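Local atomic coordinates of glutathione transferase (Lolium rigidum, PDB entry 6ZB6), a protein that probably conjugates glutathione to electrophilic xenobiotics such as herbicides, as a phi class plant glutathione transferase that is here bound to S-(p-nitrobenzyl)glutathione. Residues V4-P9 and A16-F21; L22-A27 and G82-L87. All coordinates share one frame; numbering follows the deposited sequence.

Contact 1: residues V4-P9 and A16-F21; sequences VKVFGP and ARVLVF
Val6 on strand 4-7 and Val18 on helix 13-24 mark the closest approach of the two backbones, with their CA atoms 8.0 Å apart and both side chains directed into the gap. The contact converges on a single methyl. Val6 CG2 lies 4.0 Å from Val18 CG1 and 4.1 Å from Leu19 CD2, and each of these distances suits apolar carbons in van der Waals contact. In the valine pair the side chains run past one another in opposite senses, so they meet flank to flank. Leu19 arrives differently: its CB starts off to one side, and CG stands anti to the carbonyl carbon (chi1 -54°). From there CD1 continues the extended chain (chi2 -172°), while CD2 is the branch that reaches the strand. Two successive helix residues thus touch the same strand methyl. Around this point, Val18 also packs on Ile71 and Ser72 of helix 68-78, whereas Leu19 touches Tyr29 and Val31 of the adjacent strand 29-32. The summed buried surface is modest, 131 Å², but all three residues are buried. The strand and helix are the first two elements of the beta-alpha-beta unit in the thioredoxin-like N-terminal domain. With only methyl groups meeting, the contact is apolar, and whatever it adds to stability probably comes from dispersion and the exclusion of water rather than from directed bonds.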
ATOM      1  N   VAL A   4       4.089 -17.194  -8.894  1.00 27.66           N
ATOM      2  CA  VAL A   4       4.242 -15.928  -9.591  1.00 20.27           C
ATOM      3  C   VAL A   4       5.462 -15.191  -9.051  1.00 21.90           C
ATOM      4  O   VAL A   4       5.953 -15.462  -7.951  1.00 25.42           O
ATOM      5  CB  VAL A   4       2.965 -15.084  -9.462  1.00 22.72           C
ATOM      6  CG1 VAL A   4       1.797 -15.829 -10.094  1.00 24.53           C
ATOM      7  CG2 VAL A   4       2.686 -14.753  -7.972  1.00 20.88           C
ATOM      8  N   LYS A   5       5.969 -14.252  -9.845  1.00 20.59           N
ATOM      9  CA  LYS A   5       7.178 -13.522  -9.501  1.00 24.78           C
ATOM     10  C   LYS A   5       6.863 -12.044  -9.387  1.00 26.21           C
ATOM     11  O   LYS A   5       6.243 -11.470 -10.284  1.00 21.31           O
ATOM     12  CB  LYS A   5       8.279 -13.708 -10.546  1.00 21.66           C
ATOM     13  CG  LYS A   5       8.752 -15.127 -10.747  1.00 29.79           C
ATOM     14  CD  LYS A   5       9.903 -15.120 -11.745  1.00 36.63           C
ATOM     15  CE  LYS A   5      10.477 -16.502 -11.950  1.00 49.52           C
ATOM     16  NZ  LYS A   5      11.911 -16.432 -12.343  1.00 55.49           N
ATOM     17  N   VAL A   6       7.325 -11.426  -8.308  1.00 21.45           N
ATOM     18  CA  VAL A   6       7.250  -9.982  -8.129  1.00 20.59           C
ATOM     19  C   VAL A   6       8.666  -9.436  -8.190  1.00 26.92           C
ATOM     20  O   VAL A   6       9.557  -9.927  -7.485  1.00 26.27           O
ATOM     21  CB  VAL A   6       6.570  -9.623  -6.795  1.00 23.00           C
ATOM     22  CG1 VAL A   6       6.400  -8.115  -6.678  1.00 19.97           C
ATOM     23  CG2 VAL A   6       5.228 -10.327  -6.715  1.00 21.28           C
ATOM     24  N   PHE A   7       8.869  -8.413  -9.014  1.00 23.67           N
ATOM     25  CA  PHE A   7      10.186  -7.818  -9.222  1.00 20.53           C
ATOM     26  C   PHE A   7      10.282  -6.517  -8.435  1.00 27.47           C
ATOM     27  O   PHE A   7       9.483  -5.598  -8.649  1.00 23.10           O
ATOM     28  CB  PHE A   7      10.436  -7.561 -10.708  1.00 19.21           C
ATOM     29  CG  PHE A   7      10.505  -8.817 -11.525  1.00 22.31           C
ATOM     30  CD1 PHE A   7       9.352  -9.364 -12.069  1.00 25.53           C
ATOM     31  CD2 PHE A   7      11.716  -9.475 -11.712  1.00 24.66           C
ATOM     32  CE1 PHE A   7       9.396 -10.538 -12.809  1.00 25.06           C
ATOM     33  CE2 PHE A   7      11.776 -10.651 -12.460  1.00 26.98           C
ATOM     34  CZ  PHE A   7      10.616 -11.182 -13.003  1.00 28.58           C
ATOM     35  N   GLY A   8      11.255  -6.447  -7.526  1.00 23.84           N
ATOM     36  CA  GLY A   8      11.434  -5.286  -6.693  1.00 17.79           C
ATOM     37  C   GLY A   8      11.599  -5.695  -5.236  1.00 21.95           C
ATOM     38  O   GLY A   8      11.111  -6.746  -4.805  1.00 26.96           O
ATOM     39  N   PRO A   9      12.287  -4.869  -4.457  1.00 26.51           N
ATOM     40  CA  PRO A   9      12.473  -5.179  -3.030  1.00 26.57           C
ATOM     41  C   PRO A   9      11.173  -5.075  -2.248  1.00 28.06           C
ATOM     42  O   PRO A   9      10.340  -4.202  -2.503  1.00 20.89           O
ATOM     43  CB  PRO A   9      13.487  -4.128  -2.568  1.00 32.98           C
ATOM     44  CG  PRO A   9      13.436  -3.042  -3.607  1.00 31.00           C
ATOM     45  CD  PRO A   9      13.085  -3.709  -4.891  1.00 22.74           C
ATOM     46  N   ALA A  16       5.298  -3.941  -1.736  1.00 21.39           N
ATOM     47  CA  ALA A  16       4.629  -4.445  -0.545  1.00 22.32           C
ATOM     48  C   ALA A  16       3.131  -4.545  -0.757  1.00 18.46           C
ATOM     49  O   ALA A  16       2.494  -5.478  -0.260  1.00 15.20           O
ATOM     50  CB  ALA A  16       4.921  -3.533   0.653  1.00 19.35           C
ATOM     51  N   ARG A  17       2.556  -3.594  -1.507  1.00 16.78           N
ATOM     52  CA  ARG A  17       1.120  -3.624  -1.777  1.00 19.93           C
ATOM     53  C   ARG A  17       0.707  -4.970  -2.369  1.00 19.06           C
ATOM     54  O   ARG A  17      -0.242  -5.609  -1.898  1.00 19.11           O
ATOM     55  CB  ARG A  17       0.742  -2.464  -2.708  1.00 20.42           C
ATOM     56  CG  ARG A  17      -0.745  -2.407  -3.057  1.00 19.40           C
ATOM     57  CD  ARG A  17      -1.038  -1.550  -4.293  1.00 15.71           C
ATOM     58  NE  ARG A  17      -0.362  -0.253  -4.255  1.00 17.97           N
ATOM     59  CZ  ARG A  17      -0.723   0.755  -3.459  1.00 22.46           C
ATOM     60  NH1 ARG A  17      -1.773   0.627  -2.652  1.00 14.36           N
ATOM     61  NH2 ARG A  17      -0.042   1.897  -3.470  1.00 19.18           N
ATOM     62  N   VAL A  18       1.454  -5.433  -3.377  1.00 19.19           N
ATOM     63  CA  VAL A  18       1.188  -6.719  -4.019  1.00 19.51           C
ATOM     64  C   VAL A  18       1.409  -7.875  -3.046  1.00 20.16           C
ATOM     65  O   VAL A  18       0.606  -8.815  -2.976  1.00 20.59           O
ATOM     66  CB  VAL A  18       2.077  -6.863  -5.268  1.00 20.19           C
ATOM     67  CG1 VAL A  18       1.871  -8.244  -5.943  1.00 18.18           C
ATOM     68  CG2 VAL A  18       1.844  -5.695  -6.248  1.00 20.50           C
ATOM     69  N   LEU A  19       2.504  -7.831  -2.287  1.00 21.75           N
ATOM     70  CA  LEU A  19       2.795  -8.924  -1.366  1.00 21.80           C
ATOM     71  C   LEU A  19       1.677  -9.097  -0.345  1.00 20.95           C
ATOM     72  O   LEU A  19       1.339 -10.225   0.025  1.00 19.50           O
ATOM     73  CB  LEU A  19       4.140  -8.692  -0.673  1.00 18.04           C
ATOM     74  CG  LEU A  19       5.351  -8.453  -1.580  1.00 26.68           C
ATOM     75  CD1 LEU A  19       6.660  -8.432  -0.780  1.00 23.85           C
ATOM     76  CD2 LEU A  19       5.416  -9.476  -2.721  1.00 26.26           C
ATOM     77  N   VAL A  20       1.085  -7.990   0.114  1.00 23.24           N
ATOM     78  CA  VAL A  20      -0.054  -8.081   1.026  1.00 20.03           C
ATOM     79  C   VAL A  20      -1.171  -8.916   0.404  1.00 22.04           C
ATOM     80  O   VAL A  20      -1.696  -9.845   1.027  1.00 20.60           O
ATOM     81  CB  VAL A  20      -0.548  -6.677   1.420  1.00 21.98           C
ATOM     82  CG1 VAL A  20      -1.930  -6.779   2.067  1.00 20.72           C
ATOM     83  CG2 VAL A  20       0.455  -6.006   2.408  1.00 21.78           C
ATOM     84  N   PHE A  21      -1.550  -8.609  -0.837  1.00 21.76           N
ATOM     85  CA  PHE A  21      -2.674  -9.345  -1.405  1.00 23.19           C
ATOM     86  C   PHE A  21      -2.301 -10.786  -1.727  1.00 22.16           C
ATOM     87  O   PHE A  21      -3.137 -11.684  -1.566  1.00 22.91           O
ATOM     88  CB  PHE A  21      -3.224  -8.588  -2.607  1.00 21.60           C
ATOM     89  CG  PHE A  21      -3.829  -7.273  -2.218  1.00 21.31           C
ATOM     90  CD1 PHE A  21      -4.958  -7.242  -1.410  1.00 18.23           C
ATOM     91  CD2 PHE A  21      -3.226  -6.072  -2.580  1.00 18.50           C
ATOM     92  CE1 PHE A  21      -5.514  -6.036  -1.014  1.00 24.73           C
ATOM     93  CE2 PHE A  21      -3.778  -4.849  -2.179  1.00 19.93           C
ATOM     94  CZ  PHE A  21      -4.918  -4.829  -1.399  1.00 17.99           C
TER

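Contact 2: residues L22-A27 and G82-L87; sequences LEEVGA and GEVDLL. With NA (sodium ion), chain L.
Glu24, in the last turn of helix 13-24, meets Leu86 and Val84 of the irregular segment 82-87 chiefly through its carbon chain and backbone. Its CB points at the segment and lies 4.1 Å from Leu86 CD1. CG, placed beside the backbone N by a chi1 of -77°, remains 4.2 Å from Leu86 CD1, so the same methyl lies against the first two side-chain carbons. A bend at chi2 (-76°) carries CD past that methyl, so that OE2 points off while OE1 stays near segment 82-87. At the tip, OE1 passes Val84 CG1 at a loose 4.4 Å, while OE2 forms a salt bridge with Arg204. The backbone contributes too: Glu24 O lies 3.7 Å from Val84 CG2, a carbonyl oxygen against a methyl in van der Waals contact. Just beyond, Gly26 ends the helix in a Schellman motif, with positive phi and Ala27 N bonded to Leu22 O at 3.1 Å. Beside segment 82-87 sits a sodium ion held by Asp85 OD1 at 2.6 Å and two waters. The water 2.5 Å from the sodium also accepts a bond from Leu86 N, at 2.8 Å, tying the ion to the residue that packs on Glu24. The contact joins the C-terminal end of helix 13-24 to the linker between helices 68-78 and 92-127; Leu170 of helix 167-170 touches both Glu24 and Leu86, and Ala206 of helix 205-214 adjoins Glu24.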
ATOM      1  N   LEU A  22      -1.047 -11.042  -2.119  1.00 21.71           N
ATOM      2  CA  LEU A  22      -0.599 -12.422  -2.255  1.00 20.62           C
ATOM      3  C   LEU A  22      -0.750 -13.178  -0.944  1.00 25.17           C
ATOM      4  O   LEU A  22      -1.184 -14.333  -0.927  1.00 25.99           O
ATOM      5  CB  LEU A  22       0.851 -12.466  -2.732  1.00 23.98           C
ATOM      6  CG  LEU A  22       1.074 -12.214  -4.232  1.00 21.95           C
ATOM      7  CD1 LEU A  22       2.532 -11.858  -4.510  1.00 20.00           C
ATOM      8  CD2 LEU A  22       0.615 -13.426  -5.069  1.00 22.99           C
ATOM      9  N   GLU A  23      -0.396 -12.545   0.177  1.00 21.92           N
ATOM     10  CA  GLU A  23      -0.508 -13.236   1.451  1.00 19.90           C
ATOM     11  C   GLU A  23      -1.962 -13.399   1.863  1.00 21.48           C
ATOM     12  O   GLU A  23      -2.309 -14.393   2.505  1.00 24.64           O
ATOM     13  CB  GLU A  23       0.274 -12.484   2.530  1.00 15.87           C
ATOM     14  CG  GLU A  23       1.770 -12.651   2.403  1.00 24.03           C
ATOM     15  CD  GLU A  23       2.229 -14.045   2.764  1.00 27.76           C
ATOM     16  OE1 GLU A  23       1.509 -14.741   3.513  1.00 33.03           O
ATOM     17  OE2 GLU A  23       3.319 -14.447   2.297  1.00 35.11           O
ATOM     18  N   GLU A  24      -2.824 -12.444   1.500  1.00 19.00           N
ATOM     19  CA  GLU A  24      -4.227 -12.539   1.886  1.00 21.39           C
ATOM     20  C   GLU A  24      -4.887 -13.774   1.283  1.00 29.35           C
ATOM     21  O   GLU A  24      -5.739 -14.403   1.921  1.00 26.59           O
ATOM     22  CB  GLU A  24      -4.980 -11.270   1.477  1.00 20.07           C
ATOM     23  CG  GLU A  24      -4.712 -10.063   2.405  1.00 25.32           C
ATOM     24  CD  GLU A  24      -5.441 -10.131   3.753  1.00 30.82           C
ATOM     25  OE1 GLU A  24      -6.415 -10.900   3.897  1.00 31.43           O
ATOM     26  OE2 GLU A  24      -5.048  -9.390   4.680  1.00 26.93           O
ATOM     27  N   VAL A  25      -4.499 -14.148   0.058  1.00 26.18           N
ATOM     28  CA  VAL A  25      -5.066 -15.323  -0.592  1.00 27.30           C
ATOM     29  C   VAL A  25      -4.179 -16.553  -0.452  1.00 30.52           C
ATOM     30  O   VAL A  25      -4.518 -17.622  -0.983  1.00 33.49           O
ATOM     31  CB  VAL A  25      -5.371 -15.035  -2.077  1.00 28.39           C
ATOM     32  CG1 VAL A  25      -6.295 -13.830  -2.180  1.00 33.08           C
ATOM     33  CG2 VAL A  25      -4.073 -14.809  -2.880  1.00 25.67           C
ATOM     34  N   GLY A  26      -3.056 -16.437   0.246  1.00 28.13           N
ATOM     35  CA  GLY A  26      -2.235 -17.600   0.521  1.00 30.48           C
ATOM     36  C   GLY A  26      -1.560 -18.185  -0.698  1.00 30.78           C
ATOM     37  O   GLY A  26      -1.329 -19.393  -0.746  1.00 28.33           O
ATOM     38  N   ALA A  27      -1.221 -17.355  -1.677  1.00 25.99           N
ATOM     39  CA  ALA A  27      -0.580 -17.819  -2.900  1.00 27.99           C
ATOM     40  C   ALA A  27       0.928 -17.855  -2.722  1.00 30.34           C
ATOM     41  O   ALA A  27       1.508 -16.973  -2.089  1.00 28.56           O
ATOM     42  CB  ALA A  27      -0.935 -16.910  -4.077  1.00 27.31           C
ATOM     43  N   GLY A  82     -12.998 -17.842  -1.925  1.00 87.48           N
ATOM     44  CA  GLY A  82     -14.270 -18.160  -1.308  1.00 88.88           C
ATOM     45  C   GLY A  82     -14.221 -17.825   0.170  1.00 87.06           C
ATOM     46  O   GLY A  82     -15.180 -17.284   0.731  1.00 85.33           O
ATOM     47  N   GLU A  83     -13.091 -18.146   0.806  1.00 86.17           N
ATOM     48  CA  GLU A  83     -12.806 -17.696   2.164  1.00 87.95           C
ATOM     49  C   GLU A  83     -12.474 -16.206   2.223  1.00 82.81           C
ATOM     50  O   GLU A  83     -12.662 -15.581   3.272  1.00 81.94           O
ATOM     51  CB  GLU A  83     -11.652 -18.523   2.747  1.00 96.66           C
ATOM     52  CG  GLU A  83     -11.037 -18.011   4.046  1.00104.52           C
ATOM     53  CD  GLU A  83      -9.626 -18.543   4.269  1.00109.91           C
ATOM     54  OE1 GLU A  83      -9.255 -19.554   3.632  1.00111.61           O
ATOM     55  OE2 GLU A  83      -8.883 -17.948   5.081  1.00110.49           O
ATOM     56  N   VAL A  84     -11.991 -15.623   1.122  1.00 75.91           N
ATOM     57  CA  VAL A  84     -11.592 -14.219   1.060  1.00 61.19           C
ATOM     58  C   VAL A  84     -12.257 -13.584  -0.155  1.00 54.74           C
ATOM     59  O   VAL A  84     -12.120 -14.088  -1.274  1.00 60.42           O
ATOM     60  CB  VAL A  84     -10.061 -14.061   0.973  1.00 60.79           C
ATOM     61  CG1 VAL A  84      -9.632 -12.675   1.430  1.00 68.20           C
ATOM     62  CG2 VAL A  84      -9.361 -15.142   1.786  1.00 58.56           C
ATOM     63  N   ASP A  85     -12.983 -12.490   0.066  1.00 40.10           N
ATOM     64  CA  ASP A  85     -13.588 -11.710  -1.014  1.00 36.00           C
ATOM     65  C   ASP A  85     -13.302 -10.238  -0.731  1.00 34.49           C
ATOM     66  O   ASP A  85     -14.081  -9.568  -0.047  1.00 33.83           O
ATOM     67  CB  ASP A  85     -15.081 -11.984  -1.126  1.00 38.35           C
ATOM     68  CG  ASP A  85     -15.714 -11.297  -2.329  1.00 42.66           C
ATOM     69  OD1 ASP A  85     -14.976 -10.865  -3.250  1.00 40.42           O
ATOM     70  OD2 ASP A  85     -16.960 -11.192  -2.350  1.00 53.41           O
ATOM     71  N   LEU A  86     -12.178  -9.745  -1.250  1.00 23.48           N
ATOM     72  CA  LEU A  86     -11.784  -8.359  -1.024  1.00 23.57           C
ATOM     73  C   LEU A  86     -12.317  -7.411  -2.086  1.00 28.01           C
ATOM     74  O   LEU A  86     -12.353  -6.197  -1.850  1.00 23.71           O
ATOM     75  CB  LEU A  86     -10.258  -8.250  -0.958  1.00 21.24           C
ATOM     76  CG  LEU A  86      -9.651  -8.936   0.269  1.00 23.38           C
ATOM     77  CD1 LEU A  86      -8.139  -9.053   0.171  1.00 27.25           C
ATOM     78  CD2 LEU A  86     -10.050  -8.167   1.534  1.00 21.22           C
ATOM     79  N   LEU A  87     -12.736  -7.926  -3.245  1.00 24.88           N
ATOM     80  CA  LEU A  87     -13.219  -7.070  -4.322  1.00 22.51           C
ATOM     81  C   LEU A  87     -14.737  -6.979  -4.392  1.00 21.76           C
ATOM     82  O   LEU A  87     -15.257  -5.993  -4.929  1.00 24.51           O
ATOM     83  CB  LEU A  87     -12.676  -7.561  -5.671  1.00 24.98           C
ATOM     84  CG  LEU A  87     -11.154  -7.438  -5.827  1.00 27.43           C
ATOM     85  CD1 LEU A  87     -10.683  -8.052  -7.139  1.00 27.44           C
ATOM     86  CD2 LEU A  87     -10.690  -5.986  -5.722  1.00 22.95           C
TER
HETATM   87 NA    NA L 306     -12.566 -10.686  -4.322  1.00 77.07          NA
HETATM   88  O   HOH W   1     -10.466 -11.215  -2.967  1.00 46.13           O
HETATM   89  O   HOH W   2     -15.057 -10.861  -5.660  1.00 35.94           O

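Contacts 1 and 2 follow in series along the chain and share helix 13-24, their centres 14 Å apart. Contact 1 sets the middle of the helix against the sheet; contact 2 sets its C-terminal end against the linker leading to helix 92-127 and the helical C-terminal domain. They also touch directly. Leu22 bridges to the strand, with CD1 3.8 Å from Val6 CG2 and CD2 3.8 Å from Val4 CG2, while Phe21 CD1 lies 4.0 Å from Leu86 CD1. One helix therefore packs on the sheet of the glutathione-binding domain and on the interdomain connection. Contact 1 is nearer the ligand, with the Val18 side chain about 7 Å from it.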